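Local coordinates for proteasome protein (Corynebacterium glutamicum ATCC 13032, PDB 2P90) that is of unknown function but belongs to the PAC2 family, which includes proteasome-assembly chaperones, so a role linked to proteasome assembly is possible, at residues D98-P103 with D226-L231; L53-I58 with G92-R97; H40-S45 with L138-M143; T148-V153 with Q264-E269. All coordinates share one frame; numbering follows the deposited sequence.

Contact 1 (D98-P103 with D226-L231); sequences DNDNKP and DLNLPL
D98 meets the backbone of N228 with nearly its whole side chain. D98 CB sits 3.2 Å from N228 O. CG is folded back between the backbone N and the carbonyl carbon (chi1 72°), which swings the carboxylate in between the two loops. From there the two oxygens part company. D98 OD2 takes the N228 N hydrogen over 3.0 Å at a straight 171°, with the donor well above the carboxylate plane. D98 OD1 serves its own loop, accepting from K102 N at 2.8 Å and, weakly, from D100 N, so the type I turn from D98 to N101 is braced from within.

N228 answers with its own groups: its O accepts from N99 N at 2.9 Å, and its side-chain OD1 accepts from N99 ND2 at 3.1 Å. The two amide planes are near perpendicular, and N99 ND2 lies above the plane of the N228 side-chain carbonyl. A weak bond links N228 ND2 to D100 OD2. Further along, the extended K102 chain brings NZ to D226 O (3.2 Å), with D226 OD2 in a long salt bridge at 3.8 Å. L229 also packs on A222 of helix 211-225.

Because a buried carboxylate here receives backbone N-H groups from both loops, its negative charge is probably well stabilised, and the inter-helix loop is tied to the strand-to-strand turn mainly by polar bonds.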
loop_
_atom_site.group_PDB
_atom_site.type_symbol
_atom_site.label_atom_id
_atom_site.label_comp_id
_atom_site.label_asym_id
_atom_site.label_seq_id
_atom_site.Cartn_x
_atom_site.Cartn_y
_atom_site.Cartn_z
ATOM N N ASP B 98 7.508 -30.501 19.969
ATOM C CA ASP B 98 6.367 -31.414 19.768
ATOM C C ASP B 98 6.033 -32.252 21.024
ATOM O O ASP B 98 6.650 -32.072 22.087
ATOM C CB ASP B 98 6.563 -32.304 18.535
ATOM C CG ASP B 98 7.633 -33.402 18.731
ATOM O OD1 ASP B 98 8.150 -33.618 19.873
ATOM O OD2 ASP B 98 7.953 -34.063 17.709
ATOM N N ASN B 99 5.058 -33.159 20.898
ATOM C CA ASN B 99 4.606 -33.969 22.046
ATOM C C ASN B 99 5.742 -34.795 22.724
ATOM O O ASN B 99 5.676 -35.104 23.913
ATOM C CB ASN B 99 3.459 -34.869 21.630
ATOM C CG ASN B 99 2.144 -34.123 21.477
ATOM O OD1 ASN B 99 1.892 -33.121 22.157
ATOM N ND2 ASN B 99 1.275 -34.637 20.593
ATOM N N ASP B 100 6.784 -35.111 21.960
ATOM C CA ASP B 100 7.981 -35.791 22.485
ATOM C C ASP B 100 9.122 -34.841 22.861
ATOM O O ASP B 100 10.259 -35.277 23.042
ATOM C CB ASP B 100 8.485 -36.808 21.449
ATOM C CG ASP B 100 7.449 -37.886 21.155
ATOM O OD1 ASP B 100 6.973 -38.535 22.126
ATOM O OD2 ASP B 100 7.091 -38.062 19.968
ATOM N N ASN B 101 8.830 -33.543 22.950
ATOM C CA ASN B 101 9.857 -32.540 23.271
ATOM C C ASN B 101 10.964 -32.448 22.185
ATOM O O ASN B 101 12.065 -31.956 22.434
ATOM C CB ASN B 101 10.431 -32.811 24.675
ATOM C CG ASN B 101 11.170 -31.622 25.258
ATOM O OD1 ASN B 101 10.557 -30.591 25.595
ATOM N ND2 ASN B 101 12.502 -31.757 25.403
ATOM N N LYS B 102 10.655 -32.920 20.977
ATOM C CA LYS B 102 11.548 -32.749 19.838
ATOM C C LYS B 102 11.442 -31.313 19.253
ATOM O O LYS B 102 10.327 -30.867 18.889
ATOM C CB LYS B 102 11.214 -33.770 18.758
ATOM C CG LYS B 102 12.203 -33.783 17.601
ATOM C CD LYS B 102 11.799 -34.764 16.514
ATOM C CE LYS B 102 12.503 -34.375 15.216
ATOM N NZ LYS B 102 12.666 -35.507 14.260
ATOM N N PRO B 103 12.585 -30.584 19.177
ATOM C CA PRO B 103 12.543 -29.183 18.733
ATOM C C PRO B 103 12.336 -28.999 17.232
ATOM O O PRO B 103 12.869 -29.749 16.425
ATOM C CB PRO B 103 13.928 -28.634 19.139
ATOM C CG PRO B 103 14.842 -29.859 19.159
ATOM C CD PRO B 103 13.957 -31.016 19.540
ATOM N N ASP B 226 9.077 -35.339 10.687
ATOM C CA ASP B 226 9.028 -36.354 11.738
ATOM C C ASP B 226 8.677 -35.727 13.082
ATOM O O ASP B 226 9.476 -35.760 14.032
ATOM C CB ASP B 226 10.357 -37.146 11.800
ATOM C CG ASP B 226 10.268 -38.422 12.667
ATOM O OD1 ASP B 226 9.140 -38.956 12.889
ATOM O OD2 ASP B 226 11.346 -38.884 13.128
ATOM N N LEU B 227 7.477 -35.143 13.147
ATOM C CA LEU B 227 6.995 -34.459 14.359
ATOM C C LEU B 227 5.709 -35.096 14.866
ATOM O O LEU B 227 4.910 -35.587 14.082
ATOM C CB LEU B 227 6.776 -32.941 14.113
ATOM C CG LEU B 227 7.933 -32.070 13.568
ATOM C CD1 LEU B 227 7.434 -30.723 12.949
ATOM C CD2 LEU B 227 9.037 -31.817 14.617
ATOM N N ASN B 228 5.530 -35.082 16.186
ATOM C CA ASN B 228 4.318 -35.582 16.824
ATOM C C ASN B 228 3.466 -34.409 17.334
ATOM O O ASN B 228 3.732 -33.846 18.406
ATOM C CB ASN B 228 4.671 -36.621 17.932
ATOM C CG ASN B 228 3.449 -37.063 18.802
ATOM O OD1 ASN B 228 2.292 -36.698 18.550
ATOM N ND2 ASN B 228 3.734 -37.853 19.846
ATOM N N LEU B 229 2.425 -34.071 16.571
ATOM C CA LEU B 229 1.636 -32.856 16.834
ATOM C C LEU B 229 0.227 -33.080 17.410
ATOM O O LEU B 229 -0.519 -33.886 16.899
ATOM C CB LEU B 229 1.588 -31.980 15.569
ATOM C CG LEU B 229 2.953 -31.558 14.995
ATOM C CD1 LEU B 229 2.798 -30.779 13.688
ATOM C CD2 LEU B 229 3.774 -30.753 16.004
ATOM N N PRO B 230 -0.163 -32.324 18.446
ATOM C CA PRO B 230 -1.521 -32.541 18.923
ATOM C C PRO B 230 -2.535 -31.915 17.944
ATOM O O PRO B 230 -2.634 -30.691 17.836
ATOM C CB PRO B 230 -1.545 -31.827 20.281
ATOM C CG PRO B 230 -0.450 -30.808 20.218
ATOM C CD PRO B 230 0.526 -31.236 19.165
ATOM N N LEU B 231 -3.280 -32.756 17.237
ATOM C CA LEU B 231 -4.113 -32.285 16.140
ATOM C C LEU B 231 -5.627 -32.364 16.380
ATOM O O LEU B 231 -6.412 -31.902 15.538
ATOM C CB LEU B 231 -3.732 -33.051 14.863
ATOM C CG LEU B 231 -2.367 -32.739 14.220
ATOM C CD1 LEU B 231 -2.141 -33.565 12.988
ATOM C CD2 LEU B 231 -2.247 -31.282 13.863
#

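Contact 2 (L53-I58 with G92-R97); sequences LDHRLI and GLHVVR
R56 and V95 form the central hydrogen-bonded pair of two neighbouring antiparallel strands: R56 N gives to V95 O and V95 N gives to R56 O, each at 2.8 Å. The ladder goes on at both ends, with R97 N to D54 O at 2.9 Å and I58 N to L93 O at 2.7 Å. In the alternate, non-hydrogen-bonded pairs H55 faces V96 and L57 faces H94; there H55 CA approaches V95 O at 3.1 Å as a CA-H...O contact.

Side chains follow the same alternation. On one face are H55, L57, H94 and V96. The H55 ring turns an edge toward the face of H94 in an offset edge-to-face pair, planes at 88° and centroids 5.7 Å apart, and the L57 CD1 methyl leans obliquely against the same H94 ring. On the other face R56 CB packs on V95 CG1 at 3.7 Å, the valine branch being held between its own N and carbonyl carbon (chi1 51°). At the end of the ladder L53 CB lies 3.8 Å from V96 CG1.

A second shell surrounds these groups. M50 of helix 41-52 touches both histidine side chains, strand 103-108 bonds the far edge of 92-97 through F104 and M106, and R97 NH1 is held by S19 O.

Strand 92-97 thus has backbone bonds along both edges, as befits an inner strand of the mixed sheet; the ladder carries the pairing with 54-58, and the side-chain contacts add packing on each face.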
loop_
_atom_site.group_PDB
_atom_site.type_symbol
_atom_site.label_atom_id
_atom_site.label_comp_id
_atom_site.label_asym_id
_atom_site.label_seq_id
_atom_site.Cartn_x
_atom_site.Cartn_y
_atom_site.Cartn_z
ATOM N N LEU B 53 1.533 -26.151 21.958
ATOM C CA LEU B 53 2.869 -26.674 22.266
ATOM C C LEU B 53 3.729 -25.669 23.019
ATOM O O LEU B 53 3.478 -24.441 22.937
ATOM C CB LEU B 53 3.553 -27.111 20.968
ATOM C CG LEU B 53 2.931 -28.344 20.284
ATOM C CD1 LEU B 53 3.491 -28.509 18.901
ATOM C CD2 LEU B 53 3.137 -29.652 21.093
ATOM N N ASP B 54 4.733 -26.159 23.756
ATOM C CA ASP B 54 5.711 -25.232 24.366
ATOM C C ASP B 54 6.588 -24.600 23.276
ATOM O O ASP B 54 7.047 -25.281 22.339
ATOM C CB ASP B 54 6.570 -25.881 25.491
ATOM C CG ASP B 54 5.715 -26.334 26.745
ATOM O OD1 ASP B 54 4.830 -25.565 27.249
ATOM O OD2 ASP B 54 5.939 -27.485 27.207
ATOM N N HIS B 55 6.792 -23.290 23.402
ATOM C CA HIS B 55 7.584 -22.507 22.444
ATOM C C HIS B 55 8.384 -21.425 23.184
ATOM O O HIS B 55 7.958 -20.940 24.223
ATOM C CB HIS B 55 6.683 -21.879 21.373
ATOM C CG HIS B 55 5.571 -21.054 21.938
ATOM N ND1 HIS B 55 5.697 -19.705 22.187
ATOM C CD2 HIS B 55 4.316 -21.387 22.317
ATOM C CE1 HIS B 55 4.562 -19.238 22.680
ATOM N NE2 HIS B 55 3.705 -20.240 22.766
ATOM N N ARG B 56 9.558 -21.085 22.663
ATOM C CA ARG B 56 10.383 -20.015 23.226
ATOM C C ARG B 56 10.792 -19.117 22.063
ATOM O O ARG B 56 11.227 -19.619 21.006
ATOM C CB ARG B 56 11.656 -20.550 23.929
ATOM C CG ARG B 56 11.525 -21.391 25.249
ATOM C CD ARG B 56 10.954 -20.626 26.465
ATOM N NE ARG B 56 9.562 -21.048 26.763
ATOM C CZ ARG B 56 9.214 -22.132 27.479
ATOM N NH1 ARG B 56 10.148 -22.928 28.011
ATOM N NH2 ARG B 56 7.928 -22.437 27.661
ATOM N N LEU B 57 10.641 -17.800 22.263
ATOM C CA LEU B 57 11.065 -16.780 21.275
ATOM C C LEU B 57 12.601 -16.726 21.079
ATOM O O LEU B 57 13.350 -16.594 22.043
ATOM C CB LEU B 57 10.549 -15.397 21.687
ATOM C CG LEU B 57 10.727 -14.248 20.677
ATOM C CD1 LEU B 57 10.045 -14.569 19.358
ATOM C CD2 LEU B 57 10.161 -12.962 21.255
ATOM N N ILE B 58 13.050 -16.836 19.836
ATOM C CA ILE B 58 14.469 -16.757 19.501
ATOM C C ILE B 58 14.880 -15.375 18.957
ATOM O O ILE B 58 15.896 -14.796 19.385
ATOM C CB ILE B 58 14.822 -17.799 18.428
ATOM C CG1 ILE B 58 14.750 -19.216 19.005
ATOM C CG2 ILE B 58 16.187 -17.490 17.782
ATOM C CD1 ILE B 58 14.964 -20.253 17.981
ATOM N N GLY B 92 8.171 -13.370 14.441
ATOM C CA GLY B 92 9.213 -13.914 15.267
ATOM C C GLY B 92 9.628 -15.288 14.825
ATOM O O GLY B 92 8.880 -15.984 14.142
ATOM N N LEU B 93 10.849 -15.653 15.212
ATOM C CA LEU B 93 11.374 -16.996 15.078
ATOM C C LEU B 93 11.301 -17.658 16.444
ATOM O O LEU B 93 11.780 -17.098 17.457
ATOM C CB LEU B 93 12.823 -16.946 14.588
ATOM C CG LEU B 93 13.516 -18.287 14.331
ATOM C CD1 LEU B 93 12.763 -19.051 13.260
ATOM C CD2 LEU B 93 14.952 -18.055 13.883
ATOM N N HIS B 94 10.669 -18.830 16.474
ATOM C CA HIS B 94 10.485 -19.578 17.739
ATOM C C HIS B 94 11.102 -20.941 17.665
ATOM O O HIS B 94 11.174 -21.533 16.571
ATOM C CB HIS B 94 9.015 -19.802 18.072
ATOM C CG HIS B 94 8.249 -18.539 18.271
ATOM N ND1 HIS B 94 7.637 -17.868 17.228
ATOM C CD2 HIS B 94 7.998 -17.820 19.389
ATOM C CE1 HIS B 94 7.043 -16.788 17.698
ATOM N NE2 HIS B 94 7.249 -16.736 19.004
ATOM N N VAL B 95 11.560 -21.422 18.834
ATOM C CA VAL B 95 11.822 -22.854 19.015
ATOM C C VAL B 95 10.546 -23.461 19.597
ATOM O O VAL B 95 10.025 -22.984 20.607
ATOM C CB VAL B 95 13.109 -23.189 19.863
ATOM C CG1 VAL B 95 13.166 -22.457 21.188
ATOM C CG2 VAL B 95 13.248 -24.747 20.052
ATOM N N VAL B 96 10.014 -24.468 18.913
ATOM C CA VAL B 96 8.787 -25.138 19.365
ATOM C C VAL B 96 9.097 -26.627 19.638
ATOM O O VAL B 96 9.861 -27.252 18.910
ATOM C CB VAL B 96 7.600 -24.975 18.333
ATOM C CG1 VAL B 96 6.263 -25.520 18.916
ATOM C CG2 VAL B 96 7.438 -23.492 17.852
ATOM N N ARG B 97 8.506 -27.198 20.677
ATOM C CA ARG B 97 8.718 -28.626 20.929
ATOM C C ARG B 97 7.437 -29.451 20.787
ATOM O O ARG B 97 6.401 -29.115 21.388
ATOM C CB ARG B 97 9.416 -28.833 22.288
ATOM C CG ARG B 97 10.893 -28.448 22.209
ATOM C CD ARG B 97 11.508 -28.205 23.559
ATOM N NE ARG B 97 12.797 -27.506 23.469
ATOM C CZ ARG B 97 13.969 -28.068 23.148
ATOM N NH1 ARG B 97 15.062 -27.324 23.123
ATOM N NH2 ARG B 97 14.067 -29.361 22.848
HETATM O O HOH W 1 5.505 -28.992 23.634
#

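Contact 3 (H40-S45 with L138-M143)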
loop_
_atom_site.group_PDB
_atom_site.type_symbol
_atom_site.label_atom_id
_atom_site.label_comp_id
_atom_site.label_asym_id
_atom_site.label_seq_id
_atom_site.Cartn_x
_atom_site.Cartn_y
_atom_site.Cartn_z
ATOM N N HIS B 40 -7.888 -19.369 5.932
ATOM C CA HIS B 40 -7.117 -18.841 7.070
ATOM C C HIS B 40 -6.123 -19.869 7.560
ATOM O O HIS B 40 -5.744 -19.860 8.733
ATOM C CB HIS B 40 -8.034 -18.484 8.239
ATOM C CG HIS B 40 -9.082 -17.494 7.889
ATOM N ND1 HIS B 40 -9.104 -16.229 8.418
ATOM C CD2 HIS B 40 -10.140 -17.570 7.047
ATOM C CE1 HIS B 40 -10.121 -15.555 7.904
ATOM N NE2 HIS B 40 -10.766 -16.348 7.071
ATOM N N ALA B 41 -5.699 -20.741 6.651
ATOM C CA ALA B 41 -5.032 -21.975 7.037
ATOM C C ALA B 41 -3.558 -21.833 7.425
ATOM O O ALA B 41 -3.024 -22.658 8.190
ATOM C CB ALA B 41 -5.238 -23.051 5.964
ATOM N N VAL B 42 -2.904 -20.791 6.923
ATOM C CA VAL B 42 -1.498 -20.517 7.291
ATOM C C VAL B 42 -1.421 -19.966 8.728
ATOM O O VAL B 42 -0.704 -20.503 9.576
ATOM C CB VAL B 42 -0.781 -19.604 6.241
ATOM C CG1 VAL B 42 0.599 -19.133 6.735
ATOM C CG2 VAL B 42 -0.616 -20.342 4.919
ATOM N N GLU B 43 -2.191 -18.914 9.002
ATOM C CA GLU B 43 -2.196 -18.301 10.306
ATOM C C GLU B 43 -2.759 -19.294 11.345
ATOM O O GLU B 43 -2.289 -19.326 12.490
ATOM C CB GLU B 43 -2.956 -16.974 10.269
ATOM C CG GLU B 43 -4.373 -17.062 9.583
ATOM C CD GLU B 43 -4.460 -16.788 7.997
ATOM O OE1 GLU B 43 -3.711 -17.497 7.153
ATOM O OE2 GLU B 43 -5.361 -15.895 7.650
ATOM N N SER B 44 -3.739 -20.117 10.956
ATOM C CA SER B 44 -4.280 -21.116 11.893
ATOM C C SER B 44 -3.277 -22.196 12.283
ATOM O O SER B 44 -3.247 -22.625 13.419
ATOM C CB SER B 44 -5.562 -21.751 11.380
ATOM O OG SER B 44 -6.564 -20.762 11.382
ATOM N N SER B 45 -2.465 -22.617 11.332
ATOM C CA SER B 45 -1.437 -23.593 11.587
ATOM C C SER B 45 -0.473 -23.105 12.655
ATOM O O SER B 45 -0.219 -23.805 13.635
ATOM C CB SER B 45 -0.677 -23.883 10.307
ATOM O OG SER B 45 -1.544 -24.474 9.363
ATOM N N LEU B 138 4.571 -22.375 3.975
ATOM C CA LEU B 138 3.177 -22.773 3.879
ATOM C C LEU B 138 2.342 -21.773 3.097
ATOM O O LEU B 138 2.523 -20.567 3.256
ATOM C CB LEU B 138 2.597 -22.944 5.273
ATOM C CG LEU B 138 3.381 -23.830 6.244
ATOM C CD1 LEU B 138 2.574 -23.966 7.546
ATOM C CD2 LEU B 138 3.756 -25.219 5.640
ATOM N N TYR B 139 1.436 -22.294 2.258
ATOM C CA TYR B 139 0.576 -21.507 1.372
ATOM C C TYR B 139 -0.799 -22.157 1.417
ATOM O O TYR B 139 -0.880 -23.367 1.542
ATOM C CB TYR B 139 1.088 -21.571 -0.061
ATOM C CG TYR B 139 2.533 -21.152 -0.212
ATOM C CD1 TYR B 139 2.847 -19.822 -0.494
ATOM C CD2 TYR B 139 3.590 -22.080 -0.069
ATOM C CE1 TYR B 139 4.142 -19.413 -0.610
ATOM C CE2 TYR B 139 4.918 -21.670 -0.194
ATOM C CZ TYR B 139 5.178 -20.326 -0.461
ATOM O OH TYR B 139 6.447 -19.831 -0.599
ATOM N N ALA B 140 -1.871 -21.368 1.375
ATOM C CA ALA B 140 -3.225 -21.900 1.192
ATOM C C ALA B 140 -3.852 -21.186 -0.002
ATOM O O ALA B 140 -4.005 -19.930 -0.012
ATOM C CB ALA B 140 -4.057 -21.722 2.430
ATOM N N ALA B 141 -4.196 -21.974 -1.026
ATOM C CA ALA B 141 -4.755 -21.402 -2.265
ATOM C C ALA B 141 -6.194 -21.766 -2.447
ATOM O O ALA B 141 -6.557 -22.910 -2.205
ATOM C CB ALA B 141 -3.922 -21.831 -3.524
ATOM N N PRO B 142 -7.015 -20.806 -2.926
ATOM C CA PRO B 142 -8.392 -21.164 -3.247
ATOM C C PRO B 142 -8.362 -21.972 -4.533
ATOM O O PRO B 142 -7.715 -21.549 -5.503
ATOM C CB PRO B 142 -9.083 -19.813 -3.473
ATOM C CG PRO B 142 -7.966 -18.831 -3.805
ATOM C CD PRO B 142 -6.688 -19.399 -3.255
ATOM N N MET B 143 -9.028 -23.131 -4.547
ATOM C CA MET B 143 -9.021 -23.984 -5.746
ATOM C C MET B 143 -10.410 -24.490 -6.122
ATOM O O MET B 143 -11.373 -24.418 -5.334
ATOM C CB MET B 143 -8.053 -25.178 -5.610
ATOM C CG MET B 143 -6.556 -24.825 -5.458
ATOM S SD MET B 143 -5.742 -23.895 -6.814
ATOM C CE MET B 143 -4.049 -24.292 -6.404
#
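V42 lies across the backbone of strand 138-143, in the helix-on-sheet layer of an alpha/beta fold. Helix 41-52 follows strand 27-33 and leads into strand 54-61 of the same mixed sheet, a crossover that passes two strands, and here it packs on strand 134-143, a neighbour of 27-33 in that sheet. The short axes run at 143° to one another, roughly antiparallel, and approach to 8.0 Å.

The orientation of V42 sets which branch meets the strand. With CG1 anti to the backbone N (chi1 171°), CG2 is the branch left to press on the strand. V42 CG2 sits 3.6 Å from L138 O and 4.1 Å from L138 CB, and also close to the amide N of A140, so it rides over the peptide units rather than meeting a single side chain. One residue earlier, the A41 and A140 methyls touch, CB to CB at 4.0 Å, the A41 methyl turned aside from the line between them; the small size of both residues lets the helix start come close to the strand. On the other side of V42, S45 CB is near L138 CD1.

Strand alternation puts Y139 on the opposite face, where its OH is hydrogen-bonded to E184 and S180 of helix 179-189. L138 instead also touches I221 of helix 211-225, which shares this face of the sheet with helix 41-52.

The two serines point their hydroxyls back into the helix's own first turn: S44 OG bonds to O of the N-cap residue H40, and S45 OG reaches A41 O at 2.6 Å with a C=O...OG angle of 168°.

Contact 4 (T148-V153 with Q264-E269)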
loop_
_atom_site.group_PDB
_atom_site.type_symbol
_atom_site.label_atom_id
_atom_site.label_comp_id
_atom_site.label_asym_id
_atom_site.label_seq_id
_atom_site.Cartn_x
_atom_site.Cartn_y
_atom_site.Cartn_z
ATOM N N THR B 148 -16.410 -31.749 -0.242
ATOM C CA THR B 148 -16.843 -33.149 -0.080
ATOM C C THR B 148 -15.747 -34.170 -0.408
ATOM O O THR B 148 -16.006 -35.365 -0.457
ATOM C CB THR B 148 -18.094 -33.446 -0.944
ATOM O OG1 THR B 148 -17.855 -32.980 -2.275
ATOM C CG2 THR B 148 -19.380 -32.733 -0.380
ATOM N N ARG B 149 -14.526 -33.698 -0.637
ATOM C CA ARG B 149 -13.393 -34.571 -0.972
ATOM C C ARG B 149 -12.197 -34.240 -0.064
ATOM O O ARG B 149 -12.080 -33.100 0.391
ATOM C CB ARG B 149 -13.016 -34.404 -2.449
ATOM C CG ARG B 149 -14.046 -34.961 -3.409
ATOM C CD ARG B 149 -14.071 -36.486 -3.307
ATOM N NE ARG B 149 -14.937 -37.098 -4.306
ATOM C CZ ARG B 149 -16.243 -37.331 -4.144
ATOM N NH1 ARG B 149 -16.888 -37.005 -3.015
ATOM N NH2 ARG B 149 -16.914 -37.891 -5.139
ATOM N N PRO B 150 -11.306 -35.225 0.197
ATOM C CA PRO B 150 -10.138 -34.923 1.059
ATOM C C PRO B 150 -9.363 -33.686 0.578
ATOM O O PRO B 150 -9.336 -33.398 -0.629
ATOM C CB PRO B 150 -9.262 -36.179 0.955
ATOM C CG PRO B 150 -10.190 -37.294 0.480
ATOM C CD PRO B 150 -11.311 -36.626 -0.296
ATOM N N THR B 151 -8.771 -32.955 1.534
ATOM C CA THR B 151 -7.926 -31.784 1.245
ATOM C C THR B 151 -6.535 -32.159 0.713
ATOM O O THR B 151 -5.762 -32.873 1.354
ATOM C CB THR B 151 -7.823 -30.824 2.460
ATOM O OG1 THR B 151 -9.122 -30.307 2.765
ATOM C CG2 THR B 151 -6.920 -29.644 2.147
ATOM N N VAL B 152 -6.231 -31.660 -0.474
ATOM C CA VAL B 152 -4.968 -31.946 -1.115
ATOM C C VAL B 152 -3.890 -30.880 -0.807
ATOM O O VAL B 152 -4.202 -29.698 -0.590
ATOM C CB VAL B 152 -5.177 -32.068 -2.624
ATOM C CG1 VAL B 152 -3.849 -31.962 -3.372
ATOM C CG2 VAL B 152 -5.902 -33.381 -2.929
ATOM N N VAL B 153 -2.640 -31.334 -0.765
ATOM C CA VAL B 153 -1.467 -30.493 -0.651
ATOM C C VAL B 153 -0.507 -30.800 -1.812
ATOM O O VAL B 153 -0.160 -31.954 -2.070
ATOM C CB VAL B 153 -0.760 -30.697 0.719
ATOM C CG1 VAL B 153 0.697 -30.172 0.697
ATOM C CG2 VAL B 153 -1.512 -29.981 1.794
ATOM N N GLN B 264 -16.543 -34.572 -9.674
ATOM C CA GLN B 264 -16.224 -35.325 -10.881
ATOM C C GLN B 264 -14.833 -34.945 -11.371
ATOM O O GLN B 264 -13.984 -35.804 -11.599
ATOM C CB GLN B 264 -17.274 -35.058 -11.968
ATOM C CG GLN B 264 -17.577 -36.279 -12.829
ATOM C CD GLN B 264 -18.603 -36.019 -13.960
ATOM O OE1 GLN B 264 -18.900 -34.853 -14.316
ATOM N NE2 GLN B 264 -19.128 -37.115 -14.548
ATOM N N GLN B 265 -14.611 -33.642 -11.519
ATOM C CA GLN B 265 -13.301 -33.067 -11.810
ATOM C C GLN B 265 -12.193 -33.641 -10.902
ATOM O O GLN B 265 -11.189 -34.156 -11.377
ATOM C CB GLN B 265 -13.420 -31.551 -11.651
ATOM C CG GLN B 265 -12.130 -30.746 -11.780
ATOM C CD GLN B 265 -12.406 -29.231 -11.854
ATOM O OE1 GLN B 265 -11.760 -28.434 -11.160
ATOM N NE2 GLN B 265 -13.373 -28.833 -12.705
ATOM N N TYR B 266 -12.434 -33.581 -9.591
ATOM C CA TYR B 266 -11.541 -34.094 -8.556
ATOM C C TYR B 266 -11.169 -35.574 -8.728
ATOM O O TYR B 266 -9.987 -35.942 -8.640
ATOM C CB TYR B 266 -12.200 -33.861 -7.183
ATOM C CG TYR B 266 -11.323 -34.203 -6.003
ATOM C CD1 TYR B 266 -10.657 -33.206 -5.286
ATOM C CD2 TYR B 266 -11.125 -35.535 -5.626
ATOM C CE1 TYR B 266 -9.839 -33.533 -4.206
ATOM C CE2 TYR B 266 -10.302 -35.875 -4.565
ATOM C CZ TYR B 266 -9.665 -34.863 -3.856
ATOM O OH TYR B 266 -8.880 -35.210 -2.781
ATOM N N ASP B 267 -12.192 -36.417 -8.925
ATOM C CA ASP B 267 -12.029 -37.881 -9.046
ATOM C C ASP B 267 -11.278 -38.239 -10.334
ATOM O O ASP B 267 -10.405 -39.121 -10.364
ATOM C CB ASP B 267 -13.397 -38.576 -9.023
ATOM C CG ASP B 267 -14.086 -38.469 -7.666
ATOM O OD1 ASP B 267 -13.382 -38.413 -6.637
ATOM O OD2 ASP B 267 -15.339 -38.466 -7.616
ATOM N N SER B 268 -11.629 -37.516 -11.388
ATOM C CA SER B 268 -10.986 -37.646 -12.661
ATOM C C SER B 268 -9.476 -37.360 -12.562
ATOM O O SER B 268 -8.662 -38.143 -13.099
ATOM C CB SER B 268 -11.646 -36.688 -13.640
ATOM O OG SER B 268 -11.294 -37.043 -14.946
ATOM N N GLU B 269 -9.104 -36.258 -11.895
ATOM C CA GLU B 269 -7.697 -35.871 -11.780
ATOM C C GLU B 269 -6.954 -36.855 -10.862
ATOM O O GLU B 269 -5.788 -37.193 -11.100
ATOM C CB GLU B 269 -7.548 -34.406 -11.331
ATOM C CG GLU B 269 -6.167 -33.695 -11.622
ATOM C CD GLU B 269 -5.173 -34.379 -12.685
ATOM O OE1 GLU B 269 -5.263 -34.078 -13.930
ATOM O OE2 GLU B 269 -4.246 -35.141 -12.242
#
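R149 and D267 make the ionic part of the contact. The guanidinium grips the carboxylate side-on, R149 NE to D267 OD1 at 3.1 Å and R149 NH2 to D267 OD2 at 3.0 Å, one nitrogen per oxygen. The two flat groups are nearly coplanar (22°), and the NH2 bond uses the syn lone pair of OD2. The remaining nitrogen, R149 NH1, turns back to T148 O at 3.2 Å. Three bonds in or near the guanidinium plane therefore fix its rotation.

The aromatic part is a CH-pi contact. R149 CB lies over the centre of the Y266 ring, 3.5 Å from the centroid and only 6° off the ring normal, and CG follows across the same face. The charged end does not stack: the guanidinium plane is 89° from the ring plane. A bend at chi2 carries the arginine over the ring and on to D267, the next residue of the helix.

Hydrogen bonding and apolar packing complete the grip on Y266. Y266 OH gives a weak bond to P150 O at 2.8 Å, and V152 CG2 comes to 4.1 Å from Y266 CE1; P146, earlier in the same loop, also touches Y266. Nearby, T148 OG1 bonds to E263 one turn earlier on the helix.

Taken together this is a surface attachment in which a bidentate arginine-aspartate salt bridge is combined with an aliphatic stem lying on a tyrosine, fastening the loop between strands 134-143 and 153-157 to the C-terminal helix 253-276.

Contacts 1 and 2 are continuous: strand 92-97 runs straight into the 98-103 turn, and L53 packs on the partner loop, its CD2 3.6 Å from P230 CD and its CD1 3.7 Å from L229 CD2. Contact 3, only about 6 Å from the chain centre, lies some 20 Å centre to centre from both but reaches the same sheet as contact 2, helix 41-52 leading through L53 into strand 54-61. Contact 4, where the loop after strand 134-143 meets helix 253-276, is about 17 Å from contact 3 and about 35 Å from contact 2, on the opposite side of the chain's centre. With no active site established, the four describe fold architecture, from core to periphery.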